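Local coordinates for ferripyochelin binding protein (Pyrococcus horikoshii, PDB 1V3W), which probably catalyses the reversible hydration of carbon dioxide as a zinc-dependent, trimeric gamma-class carbonic anhydrase that also binds calcium, at residues 34-39 with 157-162; 45-50 with 64-69; 77-82 with 153-158; 85-90 with 103-108. All blocks are in the same frame, centred on the assembly; numbering follows the deposited sequence.

Contact 1 (34-39 with 157-162)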
loop_
_atom_site.group_PDB
_atom_site.type_symbol
_atom_site.label_atom_id
_atom_site.label_comp_id
_atom_site.label_asym_id
_atom_site.label_seq_id
_atom_site.Cartn_x
_atom_site.Cartn_y
_atom_site.Cartn_z
ATOM N N LYS A 34 -4.496 22.634 -9.225
ATOM C CA LYS A 34 -4.979 21.459 -9.938
ATOM C C LYS A 34 -4.327 20.133 -9.569
ATOM O O LYS A 34 -4.303 19.197 -10.370
ATOM C CB LYS A 34 -4.891 21.703 -11.449
ATOM C CG LYS A 34 -5.827 22.813 -11.917
ATOM C CD LYS A 34 -5.652 23.130 -13.392
ATOM C CE LYS A 34 -6.649 24.188 -13.847
ATOM N NZ LYS A 34 -6.493 25.463 -13.096
ATOM N N THR A 35 -3.789 20.059 -8.356
ATOM C CA THR A 35 -3.199 18.815 -7.888
ATOM C C THR A 35 -4.333 18.035 -7.253
ATOM O O THR A 35 -5.410 18.577 -7.003
ATOM C CB THR A 35 -2.105 19.038 -6.818
ATOM O OG1 THR A 35 -2.634 19.827 -5.744
ATOM C CG2 THR A 35 -0.899 19.726 -7.426
ATOM N N SER A 36 -4.098 16.757 -6.998
ATOM C CA SER A 36 -5.117 15.934 -6.373
ATOM C C SER A 36 -4.468 14.850 -5.525
ATOM O O SER A 36 -3.456 14.262 -5.911
ATOM C CB SER A 36 -6.046 15.318 -7.432
ATOM O OG SER A 36 -5.335 14.617 -8.437
ATOM N N VAL A 37 -5.047 14.622 -4.353
ATOM C CA VAL A 37 -4.565 13.616 -3.417
ATOM C C VAL A 37 -5.770 12.721 -3.165
ATOM O O VAL A 37 -6.815 13.173 -2.688
ATOM C CB VAL A 37 -4.071 14.269 -2.110
ATOM C CG1 VAL A 37 -3.605 13.201 -1.135
ATOM C CG2 VAL A 37 -2.920 15.224 -2.416
ATOM N N TRP A 38 -5.607 11.444 -3.486
ATOM C CA TRP A 38 -6.693 10.485 -3.403
ATOM C C TRP A 38 -6.837 9.687 -2.112
ATOM O O TRP A 38 -5.967 9.728 -1.247
ATOM C CB TRP A 38 -6.604 9.603 -4.653
ATOM C CG TRP A 38 -6.696 10.476 -5.881
ATOM C CD1 TRP A 38 -5.668 11.122 -6.517
ATOM C CD2 TRP A 38 -7.905 10.942 -6.498
ATOM N NE1 TRP A 38 -6.168 11.964 -7.487
ATOM C CE2 TRP A 38 -7.527 11.864 -7.502
ATOM C CE3 TRP A 38 -9.259 10.656 -6.309
ATOM C CZ2 TRP A 38 -8.478 12.526 -8.295
ATOM C CZ3 TRP A 38 -10.197 11.313 -7.097
ATOM C CH2 TRP A 38 -9.799 12.232 -8.086
ATOM N N PRO A 39 -7.962 8.967 -1.955
ATOM C CA PRO A 39 -8.205 8.179 -0.746
ATOM C C PRO A 39 -7.050 7.345 -0.217
ATOM O O PRO A 39 -6.396 6.627 -0.967
ATOM C CB PRO A 39 -9.389 7.301 -1.138
ATOM C CG PRO A 39 -10.149 8.172 -2.077
ATOM C CD PRO A 39 -9.054 8.774 -2.928
ATOM N N GLU A 157 -3.570 14.955 -17.137
ATOM C CA GLU A 157 -4.727 15.755 -17.517
ATOM C C GLU A 157 -6.030 15.042 -17.186
ATOM O O GLU A 157 -7.007 15.677 -16.791
ATOM C CB GLU A 157 -4.668 16.099 -19.006
ATOM C CG GLU A 157 -3.585 17.107 -19.337
ATOM C CD GLU A 157 -3.514 17.426 -20.812
ATOM O OE1 GLU A 157 -3.204 16.511 -21.602
ATOM O OE2 GLU A 157 -3.768 18.591 -21.185
ATOM N N ILE A 158 -6.040 13.722 -17.346
ATOM C CA ILE A 158 -7.225 12.933 -17.035
ATOM C C ILE A 158 -7.558 13.145 -15.564
ATOM O O ILE A 158 -8.719 13.323 -15.190
ATOM C CB ILE A 158 -6.976 11.426 -17.288
ATOM C CG1 ILE A 158 -6.874 11.167 -18.793
ATOM C CG2 ILE A 158 -8.094 10.594 -16.667
ATOM C CD1 ILE A 158 -6.593 9.723 -19.156
ATOM N N TYR A 159 -6.524 13.142 -14.731
ATOM C CA TYR A 159 -6.707 13.330 -13.301
ATOM C C TYR A 159 -7.140 14.722 -12.893
ATOM O O TYR A 159 -7.865 14.885 -11.909
ATOM C CB TYR A 159 -5.444 12.940 -12.548
ATOM C CG TYR A 159 -5.540 11.537 -12.040
ATOM C CD1 TYR A 159 -5.160 10.460 -12.833
ATOM C CD2 TYR A 159 -6.125 11.278 -10.803
ATOM C CE1 TYR A 159 -5.368 9.151 -12.409
ATOM C CE2 TYR A 159 -6.342 9.983 -10.371
ATOM C CZ TYR A 159 -5.963 8.926 -11.176
ATOM O OH TYR A 159 -6.208 7.649 -10.736
ATOM N N VAL A 160 -6.693 15.732 -13.630
ATOM C CA VAL A 160 -7.098 17.090 -13.309
ATOM C C VAL A 160 -8.618 17.166 -13.457
ATOM O O VAL A 160 -9.307 17.753 -12.624
ATOM C CB VAL A 160 -6.427 18.110 -14.247
ATOM C CG1 VAL A 160 -7.060 19.484 -14.067
ATOM C CG2 VAL A 160 -4.935 18.179 -13.950
ATOM N N GLU A 161 -9.138 16.549 -14.513
ATOM C CA GLU A 161 -10.574 16.544 -14.752
ATOM C C GLU A 161 -11.297 15.695 -13.708
ATOM O O GLU A 161 -12.359 16.077 -13.212
ATOM C CB GLU A 161 -10.874 16.010 -16.155
ATOM C CG GLU A 161 -10.223 16.810 -17.275
ATOM C CD GLU A 161 -10.627 18.275 -17.268
ATOM O OE1 GLU A 161 -11.840 18.560 -17.364
ATOM O OE2 GLU A 161 -9.731 19.142 -17.169
ATOM N N LEU A 162 -10.716 14.545 -13.377
ATOM C CA LEU A 162 -11.297 13.641 -12.394
ATOM C C LEU A 162 -11.413 14.353 -11.049
ATOM O O LEU A 162 -12.434 14.258 -10.369
ATOM C CB LEU A 162 -10.416 12.395 -12.265
ATOM C CG LEU A 162 -11.064 11.069 -11.869
ATOM C CD1 LEU A 162 -12.275 10.793 -12.752
ATOM C CD2 LEU A 162 -10.036 9.957 -12.014
#
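W38 lays one face of its indole over the edge of the Y159 ring. The two make an offset edge-to-face pair, with planes at 76° and the centroid of the five-membered ring 5.0 Å from that of Y159. The closest atoms are W38 NE1 and Y159 CD2, 3.4 Å apart. W38 CG stands anti to the carbonyl carbon (chi1 -58°), which swings the indole toward helix 146-169. The same NE1 gives a weak hydrogen bond to S36 OG at 2.9 Å, bent to 138°. The far rim of the indole meets the next turn of the helix, where W38 CH2 lies 4.2 Å from L162 CG. Farther out, the methylenes of K34 run past V160 CG1, with K34 CD 4.0 Å from it. An alanine in place of W38 would take away the indole, and Y159 would probably lose the face its edge packs on and be freer to shift. Y159 OH is hydrogen-bonded to R44 of the second subunit, and R44 also makes a cation-pi contact with W38. The arrangement is that of a left-handed beta-helix with its C-terminal helix packed along one face, here beside the intersubunit zinc site of a gamma-class carbonic anhydrase.

Contact 2 (45-50 with 64-69); sequences GDIEQI and IHTSHG. With ZN (zinc ion), chain B.
I64 lies against I50, one coil of the left-handed beta-helix on the next, with I50 CG2 3.7 Å from I64 CG2. The 45-50 segment turns a corner of that helix, and the strand leading into 64-69 belongs to the following coil. H65 comes next. Its CG is anti to the backbone N (chi1 -163°), and the ring reaches out between zinc and carboxylate. H65 ND1 binds the zinc ion at 2.2 Å. H65 NE2 gives a hydrogen bond of 2.9 Å to D46 OD1, which lies in the ring plane and accepts with its syn lone pair. The carboxylate and ring planes are 66° apart. The bond fixes the rotation of the ring and would probably make it a stronger zinc ligand. D46 OD2 is held in turn by R44 and by H166 of the third subunit. H87 of the same chain and H82 of the third subunit complete the protein ligands. T66 OG1 accepts a hydrogen bond from E48 N at 2.9 Å. It also donates to a water that accepts from I47 N and donates to E48 O, so the hydroxyl and the water together tie the corner. S67 brings its carbonyl O close to E48 CG. H68 presents a ring face to I47, whose CG2 sits 3.7 Å above the centroid in a CH-pi contact. At G69 the backbone N points at E48 OE2, 2.9 Å away and nearly straight at 169°, meeting that oxygen from above the carboxylate plane.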
loop_
_atom_site.group_PDB
_atom_site.type_symbol
_atom_site.label_atom_id
_atom_site.label_comp_id
_atom_site.label_asym_id
_atom_site.label_seq_id
_atom_site.Cartn_x
_atom_site.Cartn_y
_atom_site.Cartn_z
ATOM N N GLY A 45 4.661 15.459 6.005
ATOM C CA GLY A 45 5.712 16.464 5.995
ATOM C C GLY A 45 6.188 16.807 7.393
ATOM O O GLY A 45 6.121 17.966 7.808
ATOM N N ASP A 46 6.676 15.804 8.119
ATOM C CA ASP A 46 7.144 16.016 9.488
ATOM C C ASP A 46 8.658 16.126 9.658
ATOM O O ASP A 46 9.143 16.342 10.771
ATOM C CB ASP A 46 6.580 14.933 10.422
ATOM C CG ASP A 46 6.914 13.519 9.970
ATOM O OD1 ASP A 46 7.644 13.350 8.970
ATOM O OD2 ASP A 46 6.434 12.569 10.628
ATOM N N ILE A 47 9.400 15.968 8.567
ATOM C CA ILE A 47 10.852 16.117 8.602
ATOM C C ILE A 47 11.158 17.204 7.573
ATOM O O ILE A 47 11.204 18.384 7.921
ATOM C CB ILE A 47 11.580 14.793 8.256
ATOM C CG1 ILE A 47 11.182 13.704 9.263
ATOM C CG2 ILE A 47 13.093 15.002 8.303
ATOM C CD1 ILE A 47 11.842 12.355 9.021
ATOM N N GLU A 48 11.348 16.822 6.313
ATOM C CA GLU A 48 11.600 17.803 5.260
ATOM C C GLU A 48 10.283 18.085 4.536
ATOM O O GLU A 48 9.295 17.374 4.717
ATOM C CB GLU A 48 12.624 17.282 4.245
ATOM C CG GLU A 48 14.017 16.991 4.796
ATOM C CD GLU A 48 14.700 18.216 5.375
ATOM O OE1 GLU A 48 14.326 19.347 4.999
ATOM O OE2 GLU A 48 15.626 18.042 6.195
ATOM N N GLN A 49 10.274 19.119 3.708
ATOM C CA GLN A 49 9.076 19.486 2.969
ATOM C C GLN A 49 8.738 18.514 1.843
ATOM O O GLN A 49 9.617 17.866 1.267
ATOM C CB GLN A 49 9.243 20.884 2.364
ATOM C CG GLN A 49 8.026 21.384 1.589
ATOM C CD GLN A 49 8.234 22.767 0.988
ATOM O OE1 GLN A 49 8.782 22.911 -0.108
ATOM N NE2 GLN A 49 7.801 23.792 1.711
ATOM N N ILE A 50 7.445 18.405 1.557
ATOM C CA ILE A 50 6.962 17.594 0.446
ATOM C C ILE A 50 6.268 18.614 -0.442
ATOM O O ILE A 50 5.286 19.233 -0.031
ATOM C CB ILE A 50 5.935 16.535 0.883
ATOM C CG1 ILE A 50 6.617 15.500 1.777
ATOM C CG2 ILE A 50 5.332 15.859 -0.353
ATOM C CD1 ILE A 50 5.649 14.573 2.479
ATOM N N ILE A 64 4.091 9.309 0.849
ATOM C CA ILE A 64 5.194 10.186 0.489
ATOM C C ILE A 64 5.804 10.659 1.796
ATOM O O ILE A 64 5.097 11.118 2.695
ATOM C CB ILE A 64 4.746 11.412 -0.334
ATOM C CG1 ILE A 64 4.048 10.951 -1.614
ATOM C CG2 ILE A 64 5.969 12.266 -0.691
ATOM C CD1 ILE A 64 3.602 12.087 -2.521
ATOM N N HIS A 65 7.117 10.506 1.914
ATOM C CA HIS A 65 7.821 10.920 3.113
ATOM C C HIS A 65 9.195 11.438 2.717
ATOM O O HIS A 65 9.518 11.517 1.529
ATOM C CB HIS A 65 7.960 9.743 4.080
ATOM C CG HIS A 65 8.310 10.150 5.476
ATOM N ND1 HIS A 65 9.197 9.444 6.258
ATOM C CD2 HIS A 65 7.889 11.193 6.231
ATOM C CE1 HIS A 65 9.310 10.036 7.436
ATOM N NE2 HIS A 65 8.527 11.099 7.444
ATOM N N THR A 66 9.999 11.787 3.713
ATOM C CA THR A 66 11.335 12.315 3.474
ATOM C C THR A 66 12.294 11.835 4.552
ATOM O O THR A 66 11.895 11.184 5.518
ATOM C CB THR A 66 11.342 13.854 3.524
ATOM O OG1 THR A 66 11.075 14.281 4.867
ATOM C CG2 THR A 66 10.283 14.434 2.588
ATOM N N SER A 67 13.568 12.168 4.367
ATOM C CA SER A 67 14.615 11.833 5.321
ATOM C C SER A 67 15.323 13.151 5.598
ATOM O O SER A 67 15.225 14.083 4.798
ATOM C CB SER A 67 15.594 10.824 4.715
ATOM O OG SER A 67 16.062 11.257 3.451
ATOM N N HIS A 68 16.015 13.246 6.728
ATOM C CA HIS A 68 16.724 14.478 7.050
ATOM C C HIS A 68 17.680 14.841 5.919
ATOM O O HIS A 68 18.531 14.039 5.528
ATOM C CB HIS A 68 17.499 14.336 8.363
ATOM C CG HIS A 68 16.638 14.411 9.587
ATOM N ND1 HIS A 68 15.994 13.315 10.115
ATOM C CD2 HIS A 68 16.306 15.462 10.375
ATOM C CE1 HIS A 68 15.301 13.685 11.179
ATOM N NE2 HIS A 68 15.474 14.982 11.358
ATOM N N GLY A 69 17.524 16.051 5.392
ATOM C CA GLY A 69 18.376 16.507 4.309
ATOM C C GLY A 69 17.906 16.068 2.936
ATOM O O GLY A 69 18.539 16.387 1.928
HETATM ZN ZN ZN B . 10.178 7.473 5.875
HETATM O O HOH W 1 8.649 14.978 5.829
HETATM O O HOH W 2 10.582 6.676 7.468
#

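Contact 3 (77-82 with 153-158). With ZN (zinc ion), chain C.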
loop_
_atom_site.group_PDB
_atom_site.type_symbol
_atom_site.label_atom_id
_atom_site.label_comp_id
_atom_site.label_asym_id
_atom_site.label_seq_id
_atom_site.Cartn_x
_atom_site.Cartn_y
_atom_site.Cartn_z
ATOM N N TYR A 77 2.532 17.837 -13.785
ATOM C CA TYR A 77 1.983 16.751 -14.595
ATOM C C TYR A 77 2.582 15.411 -14.198
ATOM O O TYR A 77 2.869 14.565 -15.050
ATOM C CB TYR A 77 2.246 17.010 -16.079
ATOM C CG TYR A 77 1.508 18.203 -16.640
ATOM C CD1 TYR A 77 0.153 18.123 -16.967
ATOM C CD2 TYR A 77 2.172 19.405 -16.871
ATOM C CE1 TYR A 77 -0.519 19.212 -17.516
ATOM C CE2 TYR A 77 1.512 20.498 -17.421
ATOM C CZ TYR A 77 0.168 20.395 -17.742
ATOM O OH TYR A 77 -0.490 21.467 -18.299
ATOM N N VAL A 78 2.783 15.223 -12.898
ATOM C CA VAL A 78 3.329 13.974 -12.395
ATOM C C VAL A 78 2.203 13.090 -11.890
ATOM O O VAL A 78 1.302 13.550 -11.187
ATOM C CB VAL A 78 4.324 14.207 -11.237
ATOM C CG1 VAL A 78 4.735 12.867 -10.624
ATOM C CG2 VAL A 78 5.550 14.944 -11.746
ATOM N N THR A 79 2.255 11.822 -12.273
ATOM C CA THR A 79 1.266 10.846 -11.844
ATOM C C THR A 79 1.941 9.883 -10.879
ATOM O O THR A 79 2.848 9.151 -11.271
ATOM C CB THR A 79 0.722 10.036 -13.041
ATOM O OG1 THR A 79 -0.057 10.890 -13.885
ATOM C CG2 THR A 79 -0.142 8.877 -12.557
ATOM N N ILE A 80 1.527 9.902 -9.617
ATOM C CA ILE A 80 2.096 8.982 -8.639
ATOM C C ILE A 80 1.063 7.871 -8.485
ATOM O O ILE A 80 0.036 8.035 -7.821
ATOM C CB ILE A 80 2.374 9.675 -7.295
ATOM C CG1 ILE A 80 3.262 10.904 -7.532
ATOM C CG2 ILE A 80 3.078 8.702 -6.350
ATOM C CD1 ILE A 80 3.656 11.630 -6.271
ATOM N N GLY A 81 1.355 6.748 -9.135
ATOM C CA GLY A 81 0.462 5.607 -9.163
ATOM C C GLY A 81 0.021 4.994 -7.856
ATOM O O GLY A 81 0.721 5.048 -6.848
ATOM N N HIS A 82 -1.158 4.385 -7.902
ATOM C CA HIS A 82 -1.739 3.735 -6.744
ATOM C C HIS A 82 -0.707 2.889 -6.014
ATOM O O HIS A 82 0.054 2.149 -6.641
ATOM C CB HIS A 82 -2.860 2.775 -7.165
ATOM C CG HIS A 82 -3.835 3.345 -8.145
ATOM N ND1 HIS A 82 -4.925 4.100 -7.766
ATOM C CD2 HIS A 82 -3.900 3.243 -9.494
ATOM C CE1 HIS A 82 -5.620 4.435 -8.839
ATOM N NE2 HIS A 82 -5.019 3.927 -9.901
ATOM N N LYS A 153 1.795 13.240 -20.223
ATOM C CA LYS A 153 1.011 14.449 -19.933
ATOM C C LYS A 153 -0.479 14.095 -19.818
ATOM O O LYS A 153 -1.154 14.514 -18.881
ATOM C CB LYS A 153 1.190 15.533 -21.021
ATOM C CG LYS A 153 0.318 16.793 -20.777
ATOM C CD LYS A 153 0.599 17.973 -21.731
ATOM C CE LYS A 153 -0.389 19.130 -21.494
ATOM N NZ LYS A 153 -0.068 20.383 -22.245
ATOM N N LYS A 154 -0.975 13.317 -20.779
ATOM C CA LYS A 154 -2.377 12.887 -20.848
ATOM C C LYS A 154 -2.872 12.259 -19.536
ATOM O O LYS A 154 -3.965 12.570 -19.062
ATOM C CB LYS A 154 -2.524 11.902 -22.034
ATOM C CG LYS A 154 -3.929 11.363 -22.387
ATOM C CD LYS A 154 -4.244 11.499 -23.911
ATOM C CE LYS A 154 -4.227 10.213 -24.815
ATOM N NZ LYS A 154 -4.362 8.824 -24.260
ATOM N N ASN A 155 -2.060 11.383 -18.952
ATOM C CA ASN A 155 -2.415 10.711 -17.703
ATOM C C ASN A 155 -2.763 11.757 -16.644
ATOM O O ASN A 155 -3.785 11.659 -15.958
ATOM C CB ASN A 155 -1.236 9.857 -17.217
ATOM C CG ASN A 155 -1.639 8.821 -16.177
ATOM O OD1 ASN A 155 -2.608 8.998 -15.438
ATOM N ND2 ASN A 155 -0.874 7.737 -16.104
ATOM N N ALA A 156 -1.904 12.762 -16.521
ATOM C CA ALA A 156 -2.111 13.826 -15.544
ATOM C C ALA A 156 -3.344 14.667 -15.860
ATOM O O ALA A 156 -4.085 15.055 -14.957
ATOM C CB ALA A 156 -0.873 14.713 -15.475
ATOM N N GLU A 157 -3.570 14.955 -17.137
ATOM C CA GLU A 157 -4.727 15.755 -17.517
ATOM C C GLU A 157 -6.030 15.042 -17.186
ATOM O O GLU A 157 -7.007 15.677 -16.791
ATOM C CB GLU A 157 -4.668 16.099 -19.006
ATOM C CG GLU A 157 -3.585 17.107 -19.337
ATOM C CD GLU A 157 -3.514 17.426 -20.812
ATOM O OE1 GLU A 157 -3.204 16.511 -21.602
ATOM O OE2 GLU A 157 -3.768 18.591 -21.185
ATOM N N ILE A 158 -6.040 13.722 -17.346
ATOM C CA ILE A 158 -7.225 12.933 -17.035
ATOM C C ILE A 158 -7.558 13.145 -15.564
ATOM O O ILE A 158 -8.719 13.323 -15.190
ATOM C CB ILE A 158 -6.976 11.426 -17.288
ATOM C CG1 ILE A 158 -6.874 11.167 -18.793
ATOM C CG2 ILE A 158 -8.094 10.594 -16.667
ATOM C CD1 ILE A 158 -6.593 9.723 -19.156
HETATM ZN ZN ZN C . -5.912 4.375 -11.826
HETATM O O HOH W 3 -5.248 6.040 -12.178
#
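A156 CB presses against the backbone of Y77, 3.6 Å from Y77 CA, the tight part of the contact. A156 CB also lies at the edge of the Y77 ring, 3.9 Å from Y77 CD1. Beside it T79 OG1 is 3.5 Å from N155 CG, the two side chains crossing at about a right angle. T79 OG1 is hydrogen-bonded to N57, and N155 OD1 to a glycerol. The strand belongs to one face of the left-handed beta-helix, and helix 146-169 runs across that face. Just beyond the strand, H82 NE2 binds a zinc ion at 2.2 Å, alongside H65 and H87 of the second subunit. Toward solvent the packing is looser. K153 CG, anti to the backbone N (chi1 177°), lies over one face of the Y77 ring, and the extended chain runs on beside it, K153 CE 4.0 Å from Y77 OH. E157 brings only its CG near, 4.1 Å from Y77 CE1. An alanine at Y77 would probably leave the K153 chain without the ring it runs along and A156 CB without the ring edge it meets. The Y77 ring stacks with Y55 of the coil before and meets Y94 of the coil after, nearly parallel.

Contact 4 (85-90 with 103-108). With ZN (zinc ion), chain B.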
loop_
_atom_site.group_PDB
_atom_site.type_symbol
_atom_site.label_atom_id
_atom_site.label_comp_id
_atom_site.label_asym_id
_atom_site.label_seq_id
_atom_site.Cartn_x
_atom_site.Cartn_y
_atom_site.Cartn_z
ATOM N N MET A 85 5.332 4.561 -3.556
ATOM C CA MET A 85 5.923 5.195 -2.392
ATOM C C MET A 85 7.125 6.026 -2.829
ATOM O O MET A 85 8.049 5.509 -3.453
ATOM C CB MET A 85 6.345 4.108 -1.396
ATOM C CG MET A 85 6.516 4.553 0.045
ATOM S SD MET A 85 7.973 5.554 0.337
ATOM C CE MET A 85 7.257 6.906 1.293
ATOM N N VAL A 86 7.092 7.319 -2.520
ATOM C CA VAL A 86 8.188 8.218 -2.872
ATOM C C VAL A 86 8.834 8.689 -1.575
ATOM O O VAL A 86 8.168 9.276 -0.719
ATOM C CB VAL A 86 7.680 9.440 -3.672
ATOM C CG1 VAL A 86 8.845 10.358 -4.017
ATOM C CG2 VAL A 86 6.974 8.973 -4.941
ATOM N N HIS A 87 10.131 8.435 -1.432
ATOM C CA HIS A 87 10.827 8.808 -0.211
ATOM C C HIS A 87 12.067 9.670 -0.424
ATOM O O HIS A 87 13.080 9.193 -0.933
ATOM C CB HIS A 87 11.207 7.541 0.561
ATOM C CG HIS A 87 11.386 7.765 2.027
ATOM N ND1 HIS A 87 12.459 8.454 2.548
ATOM C CD2 HIS A 87 10.596 7.445 3.079
ATOM C CE1 HIS A 87 12.321 8.552 3.859
ATOM N NE2 HIS A 87 11.198 7.949 4.206
ATOM N N GLY A 88 11.967 10.939 -0.028
ATOM C CA GLY A 88 13.078 11.873 -0.145
ATOM C C GLY A 88 13.704 11.973 -1.521
ATOM O O GLY A 88 14.928 12.072 -1.646
ATOM N N ALA A 89 12.871 11.977 -2.555
ATOM C CA ALA A 89 13.370 12.042 -3.919
ATOM C C ALA A 89 12.909 13.266 -4.690
ATOM O O ALA A 89 11.945 13.940 -4.314
ATOM C CB ALA A 89 12.962 10.781 -4.674
ATOM N N LYS A 90 13.627 13.551 -5.770
ATOM C CA LYS A 90 13.305 14.659 -6.653
ATOM C C LYS A 90 12.719 14.055 -7.919
ATOM O O LYS A 90 13.336 13.191 -8.545
ATOM C CB LYS A 90 14.559 15.473 -6.984
ATOM C CG LYS A 90 14.992 16.392 -5.857
ATOM C CD LYS A 90 16.221 17.208 -6.213
ATOM C CE LYS A 90 16.545 18.204 -5.108
ATOM N NZ LYS A 90 16.734 17.537 -3.788
ATOM N N ILE A 103 10.465 4.931 -5.006
ATOM C CA ILE A 103 11.508 5.875 -5.393
ATOM C C ILE A 103 12.207 6.226 -4.092
ATOM O O ILE A 103 11.594 6.791 -3.190
ATOM C CB ILE A 103 10.918 7.151 -6.014
ATOM C CG1 ILE A 103 9.918 6.784 -7.117
ATOM C CG2 ILE A 103 12.041 8.022 -6.568
ATOM C CD1 ILE A 103 10.496 5.943 -8.239
ATOM N N LEU A 104 13.488 5.887 -3.991
ATOM C CA LEU A 104 14.225 6.128 -2.760
ATOM C C LEU A 104 14.992 7.446 -2.652
ATOM O O LEU A 104 15.126 8.199 -3.620
ATOM C CB LEU A 104 15.138 4.929 -2.480
ATOM C CG LEU A 104 14.325 3.635 -2.315
ATOM C CD1 LEU A 104 15.243 2.430 -2.201
ATOM C CD2 LEU A 104 13.436 3.755 -1.083
ATOM N N ASP A 105 15.488 7.703 -1.446
ATOM C CA ASP A 105 16.195 8.928 -1.096
ATOM C C ASP A 105 17.363 9.337 -1.978
ATOM O O ASP A 105 18.243 8.536 -2.291
ATOM C CB ASP A 105 16.660 8.830 0.356
ATOM C CG ASP A 105 15.531 8.453 1.295
ATOM O OD1 ASP A 105 14.876 9.365 1.841
ATOM O OD2 ASP A 105 15.289 7.240 1.470
ATOM N N GLY A 106 17.361 10.608 -2.364
ATOM C CA GLY A 106 18.427 11.132 -3.195
ATOM C C GLY A 106 18.260 10.872 -4.677
ATOM O O GLY A 106 19.024 11.396 -5.487
ATOM N N ALA A 107 17.272 10.062 -5.043
ATOM C CA ALA A 107 17.046 9.776 -6.452
ATOM C C ALA A 107 16.609 11.050 -7.164
ATOM O O ALA A 107 15.958 11.913 -6.569
ATOM C CB ALA A 107 15.979 8.698 -6.607
ATOM N N LYS A 108 16.986 11.165 -8.433
ATOM C CA LYS A 108 16.635 12.321 -9.249
ATOM C C LYS A 108 16.023 11.777 -10.532
ATOM O O LYS A 108 16.728 11.227 -11.378
ATOM C CB LYS A 108 17.885 13.148 -9.585
ATOM C CG LYS A 108 17.586 14.563 -10.091
ATOM C CD LYS A 108 18.745 15.157 -10.894
ATOM C CE LYS A 108 18.403 16.554 -11.402
ATOM N NZ LYS A 108 16.936 16.723 -11.595
HETATM ZN ZN ZN B . 10.178 7.473 5.875
HETATM O O HOH W 2 10.582 6.676 7.468
#
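H87 ND1 gives a hydrogen bond of 2.7 Å to D105 OD1. The oxygen lies close to the ring plane of H87 and is met on its syn side, 21° out of the carboxylate plane. With its other nitrogen, NE2, H87 binds the zinc ion at 2.0 Å. The torsion matters here: CG is anti to the backbone N (chi1 -156°), which carries the imidazole out from the strand to the metal. D105 is thus a second-shell residue that sets the rotation of a first-shell ligand. Its OD1 is also hydrogen-bonded to S67, so two bonds grip that oxygen. The backbones pair in parallel. I103 N bonds to M85 O, and H87 N bonds to I103 O at 2.8 Å, both nearly straight. At the corner the chain 104-107 makes a type II turn. G106 N reaches G88 O at 2.9 Å, tilted from the carbonyl plane. Pairing resumes one residue out of step, with K90 N bonded to A107 O at 3.0 Å. G88 has positive phi, and a side chain there would run into D105 OD1. Apolar packing accompanies these bonds. A89 CB is 3.5 Å from I103 CG2, a tight fit, and 4.1 Å from A107 CB. V86 CG2 touches I103 CG1 more loosely. The exposed K90 and K108 lie at the outer end of the contact. This is the corner of a left-handed parallel beta-helix, with one coil supplying a histidine to the trimer-interface zinc site of the gamma-class carbonic anhydrases.

Contacts 1 and 3 both set helix 146-169 against the same face of the beta-helix. They share E157 and I158, and Y159 of contact 1 packs on H82 of contact 3. Contact 1 is buried, whereas contact 3 opens to solvent at one end. Both rest on rings and aliphatic carbons. Contacts 2 and 4 lie across the chain's centre from contacts 1 and 3, where successive coils meet at a corner of the beta-helix, and are partly buried. Hydrogen bonds dominate there, and each ties a zinc-binding histidine to an aspartate. They share one zinc ion and are joined side by side through neighbouring strands 63-65 and 85-87. H82 of contact 3 serves the equivalent zinc at another subunit interface.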